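Local coordinates for protein replicative DNA helicase (Nostoc punctiforme, PDB 4O1R) that contains an intein that probably excises itself and joins its flanking sequences by protein splicing, at residues A[51-56]-A[121-126]; A[57-62]-A[71-76]. One frame throughout, in Å; residues are numbered along the deposited sequence. Where two conformers were deposited one is given.

Contact 1: A[51-56]-A[121-126]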
# COMPACT_ATOMS: atom_id res chain seq x y z
N ALA A 51 -9.98 10.17 -0.80
CA ALA A 51 -8.76 9.99 -1.61
C ALA A 51 -8.23 11.37 -1.91
O ALA A 51 -8.98 12.23 -2.37
CB ALA A 51 -9.07 9.23 -2.90
N PHE A 52 -6.94 11.60 -1.64
CA PHE A 52 -6.44 12.98 -1.61
C PHE A 52 -4.94 13.05 -1.83
O PHE A 52 -4.21 12.09 -1.56
CB PHE A 52 -6.79 13.62 -0.24
CG PHE A 52 -6.38 12.78 0.93
CD1 PHE A 52 -7.23 11.79 1.44
CD2 PHE A 52 -5.14 12.96 1.54
CE1 PHE A 52 -6.84 11.00 2.51
CE2 PHE A 52 -4.74 12.17 2.61
CZ PHE A 52 -5.60 11.19 3.11
N SER A 53 -4.50 14.21 -2.30
CA SER A 53 -3.09 14.57 -2.39
C SER A 53 -2.63 15.11 -1.05
O SER A 53 -3.36 15.85 -0.38
CB SER A 53 -2.95 15.67 -3.43
OG SER A 53 -1.66 16.24 -3.39
N THR A 54 -1.40 14.78 -0.67
CA THR A 54 -0.82 15.40 0.51
C THR A 54 0.33 16.34 0.16
O THR A 54 1.05 16.81 1.05
CB THR A 54 -0.35 14.38 1.56
OG1 THR A 54 0.67 13.56 0.99
CG2 THR A 54 -1.50 13.50 2.03
N GLY A 55 0.50 16.64 -1.13
CA GLY A 55 1.55 17.56 -1.57
C GLY A 55 2.70 16.82 -2.22
O GLY A 55 2.56 15.65 -2.59
N ILE A 56 3.82 17.51 -2.38
CA ILE A 56 5.02 16.95 -2.99
C ILE A 56 5.96 16.52 -1.88
O ILE A 56 6.29 17.33 -1.00
CB ILE A 56 5.68 17.99 -3.90
CG1 ILE A 56 4.78 18.26 -5.12
CG2 ILE A 56 7.07 17.50 -4.34
CD1 ILE A 56 5.16 19.50 -5.93
N GLU A 121 4.40 14.57 -6.39
CA GLU A 121 3.13 14.64 -5.68
C GLU A 121 2.74 13.24 -5.18
O GLU A 121 2.94 12.24 -5.87
CB GLU A 121 2.03 15.22 -6.56
CG GLU A 121 0.77 15.53 -5.78
CD GLU A 121 -0.30 16.22 -6.58
OE1 GLU A 121 -0.20 16.28 -7.82
OE2 GLU A 121 -1.25 16.71 -5.94
N VAL A 122 2.22 13.17 -3.95
CA VAL A 122 1.87 11.89 -3.34
C VAL A 122 0.44 11.92 -2.82
O VAL A 122 -0.13 12.99 -2.58
CB VAL A 122 2.88 11.47 -2.24
CG1 VAL A 122 4.24 11.18 -2.85
CG2 VAL A 122 2.99 12.53 -1.17
N PHE A 123 -0.14 10.73 -2.68
CA PHE A 123 -1.58 10.55 -2.49
C PHE A 123 -1.85 9.47 -1.48
O PHE A 123 -1.05 8.56 -1.27
CB PHE A 123 -2.22 10.14 -3.83
CG PHE A 123 -1.99 11.13 -4.93
CD1 PHE A 123 -0.82 11.08 -5.70
CD2 PHE A 123 -2.93 12.12 -5.20
CE1 PHE A 123 -0.59 12.01 -6.71
CE2 PHE A 123 -2.70 13.04 -6.21
CZ PHE A 123 -1.54 12.99 -6.97
N ASP A 124 -3.02 9.55 -0.87
CA ASP A 124 -3.42 8.55 0.11
C ASP A 124 -4.92 8.33 0.05
O ASP A 124 -5.67 9.14 -0.53
CB ASP A 124 -2.99 9.03 1.52
CG ASP A 124 -3.03 7.92 2.57
OD1 ASP A 124 -2.97 6.72 2.22
OD2 ASP A 124 -3.11 8.27 3.77
N LEU A 125 -5.33 7.21 0.64
CA LEU A 125 -6.73 6.83 0.81
C LEU A 125 -7.01 6.66 2.27
O LEU A 125 -6.18 6.13 3.00
CB LEU A 125 -7.01 5.49 0.14
CG LEU A 125 -6.64 5.29 -1.33
CD1 LEU A 125 -7.05 3.90 -1.81
CD2 LEU A 125 -7.28 6.36 -2.18
N THR A 126 -8.20 7.07 2.69
CA THR A 126 -8.67 6.76 4.05
C THR A 126 -9.61 5.58 3.98
O THR A 126 -10.59 5.58 3.21
CB THR A 126 -9.40 7.96 4.66
OG1 THR A 126 -10.55 8.28 3.88
CG2 THR A 126 -8.48 9.15 4.70

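Contact 2: A[57-62]-A[71-76]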
# COMPACT_ATOMS: atom_id res chain seq x y z
N LYS A 57 6.35 15.25 -1.89
CA LYS A 57 7.17 14.68 -0.82
C LYS A 57 8.22 13.74 -1.40
O LYS A 57 8.08 13.26 -2.52
CB LYS A 57 6.27 13.92 0.18
CG LYS A 57 5.41 14.90 0.96
CD LYS A 57 4.54 14.24 1.99
CE LYS A 57 3.36 15.12 2.35
NZ LYS A 57 3.77 16.37 3.05
N PRO A 58 9.27 13.45 -0.62
CA PRO A 58 10.28 12.47 -1.04
C PRO A 58 9.72 11.05 -1.08
O PRO A 58 8.94 10.65 -0.21
CB PRO A 58 11.38 12.59 0.04
CG PRO A 58 11.09 13.87 0.77
CD PRO A 58 9.61 14.04 0.69
N LEU A 59 10.11 10.32 -2.11
CA LEU A 59 9.67 8.94 -2.32
C LEU A 59 10.84 7.98 -2.30
O LEU A 59 11.95 8.33 -2.75
CB LEU A 59 8.97 8.80 -3.68
CG LEU A 59 7.55 9.36 -3.75
CD1 LEU A 59 7.06 9.39 -5.18
CD2 LEU A 59 6.60 8.56 -2.86
N PHE A 60 10.55 6.77 -1.82
CA PHE A 60 11.50 5.65 -1.87
C PHE A 60 10.86 4.52 -2.64
O PHE A 60 9.69 4.22 -2.43
CB PHE A 60 11.84 5.18 -0.45
CG PHE A 60 12.59 6.20 0.35
CD1 PHE A 60 11.91 7.26 0.96
CD2 PHE A 60 13.98 6.13 0.46
CE1 PHE A 60 12.60 8.24 1.68
CE2 PHE A 60 14.68 7.11 1.18
CZ PHE A 60 13.98 8.15 1.78
N THR A 61 11.63 3.89 -3.52
CA THR A 61 11.18 2.70 -4.25
C THR A 61 11.59 1.46 -3.47
O THR A 61 12.78 1.25 -3.19
CB THR A 61 11.79 2.65 -5.64
OG1 THR A 61 11.47 3.87 -6.31
CG2 THR A 61 11.23 1.49 -6.45
N LEU A 62 10.60 0.67 -3.10
CA LEU A 62 10.82 -0.58 -2.40
C LEU A 62 10.50 -1.72 -3.34
O LEU A 62 9.45 -1.70 -3.98
CB LEU A 62 9.93 -0.61 -1.15
CG LEU A 62 10.02 -1.86 -0.26
CD1 LEU A 62 9.71 -1.48 1.17
CD2 LEU A 62 9.07 -2.94 -0.76
N ARG A 71 6.35 2.85 -4.67
CA ARG A 71 7.04 4.10 -4.31
C ARG A 71 6.23 4.81 -3.25
O ARG A 71 5.08 5.18 -3.49
CB ARG A 71 7.27 4.99 -5.54
CG ARG A 71 8.25 4.29 -6.49
CD ARG A 71 8.44 5.01 -7.79
NE ARG A 71 9.19 6.24 -7.60
CZ ARG A 71 8.80 7.43 -8.05
NH1 ARG A 71 7.67 7.54 -8.73
NH2 ARG A 71 9.57 8.49 -7.82
N ALA A 72 6.83 4.96 -2.07
CA ALA A 72 6.13 5.46 -0.89
C ALA A 72 6.99 6.43 -0.11
O ALA A 72 8.21 6.43 -0.21
CB ALA A 72 5.70 4.29 0.02
N THR A 73 6.33 7.27 0.68
CA THR A 73 7.08 8.15 1.57
C THR A 73 7.77 7.35 2.68
O THR A 73 7.39 6.21 2.98
CB THR A 73 6.18 9.21 2.19
OG1 THR A 73 5.13 8.57 2.92
CG2 THR A 73 5.56 10.11 1.11
N GLY A 74 8.79 7.95 3.29
CA GLY A 74 9.58 7.27 4.30
C GLY A 74 8.77 6.86 5.52
O GLY A 74 9.10 5.88 6.18
N ASN A 75 7.73 7.62 5.83
CA ASN A 75 6.89 7.32 6.97
C ASN A 75 5.74 6.37 6.67
O ASN A 75 4.98 6.03 7.57
CB ASN A 75 6.35 8.61 7.64
CG ASN A 75 5.47 9.45 6.74
OD1 ASN A 75 5.55 9.40 5.51
ND2 ASN A 75 4.63 10.27 7.37
N HIS A 76 5.58 5.94 5.42
CA HIS A 76 4.49 5.02 5.14
C HIS A 76 4.78 3.66 5.74
O HIS A 76 5.88 3.15 5.59
CB HIS A 76 4.23 4.86 3.64
CG HIS A 76 2.79 4.59 3.35
ND1 HIS A 76 2.08 5.28 2.40
CD2 HIS A 76 1.91 3.74 3.93
CE1 HIS A 76 0.82 4.87 2.40
NE2 HIS A 76 0.70 3.92 3.31
O HOH W 1 9.32 10.68 2.47

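Contact 1: A[51-56]-A[121-126]
The hydroxyl of Ser-53 is gripped twice. Its OG donates to Glu-121 OE2 at 2.6 Å, meeting the lone pair that points away from the other carboxylate oxygen. The same OG accepts from Gly-55 N at 3.2 Å, which makes an ST turn. Glu-121 reaches the serine on an extended chain, its CG anti to the backbone N (chi1 -170°). An alanine here removes the carboxylate, and the Ser-53 hydroxyl would probably be left without its acceptor and freer to turn. The backbones run antiparallel. Phe-52 and Asp-124 form a hydrogen-bonded pair, with Asp-124 N to Phe-52 O at 2.9 Å. Thr-54 N donates to Val-122 O at 2.9 Å. Val-122 N donates to Gly-55 O at 2.8 Å.

The Phe-52 ring leans over its partner strand. Asp-124 O lies over one ring face, near the rim. In one of the two conformers of Thr-126, its CG2 lies at the ring edge; this contact is uncertain. Asp-124 runs beside the phenylalanine, its CB 3.7 Å from Phe-52 CZ. On the other face of the sheet, Ala-51 CB presses on Leu-125 CD2 at 3.5 Å, a tight pair, and Phe-123 CD2 and CE2 lie against Ser-53.

Further out, Thr-126 OG1 in that same conformer bonds to Ser-49 OG, equally uncertain. Strand 5-6 pairs with strand 106-126 through Phe-123 and Leu-5, while Phe-133 of strand 132-135 packs on Asp-124 and Leu-125.

Contact 2: A[57-62]-A[71-76]
Phe-60 and Ala-72 bond in both directions as an antiparallel hydrogen-bonded pair. Phe-60 N donates to Ala-72 O at 2.9 Å, and Ala-72 N returns a bond to Phe-60 O at 3.0 Å. Toward Pro-58 the chains diverge, and a water bridges them. It donates to Pro-58 O at 2.7 Å and accepts from Gly-74 N at 2.9 Å.

The pair belongs to the beta hairpin of strands 57-64 and 69-72. Residues Thr-73 to His-76, a type I turn, match the TxxH sequence of intein block B. Thr-73 OG1 donates to Asn-75 OD1 at 2.8 Å within the turn. Ala-4 is bound from both ends of it, its N by Thr-73 OG1 and its O by His-76 ND1.

Arg-71 has two conformers. In one of them the chain bends at chi3 (71°), which brings the guanidinium across Leu-59. Leu-59 CD1 then sits over one face of that group and the hydroxyl of Thr-61 at its edge, while Ser-117 O and Glu-120 bind the arginine end. Ser-117 OG bonds to Thr-61 OG1. The Phe-60 ring has Ala-72 O at its edge, in plane. Leu-59 CD2 rests on the backbone of Ala-72, 3.5 Å from its C.

Contacts 1 and 2 have centres about 12 Å apart and meet through Val-122. Its CG1 lies 3.5 Å from Leu-59 CD2, and its CG2 lies 4.2 Å from Thr-73 CG2. Strand 57-64 follows strand 42-55 after a corner at Ile-56. Both strands pair with strand 106-126, which ties the two contacts into one curled sheet. On the same face as Val-122, Asp-124 OD1 of contact 1 lies 4.2 Å from His-76 CE1 of contact 2, a packing contact. Asp-124 thus lies close to the TxxH turn, which in inteins usually serves the N-terminal splice junction.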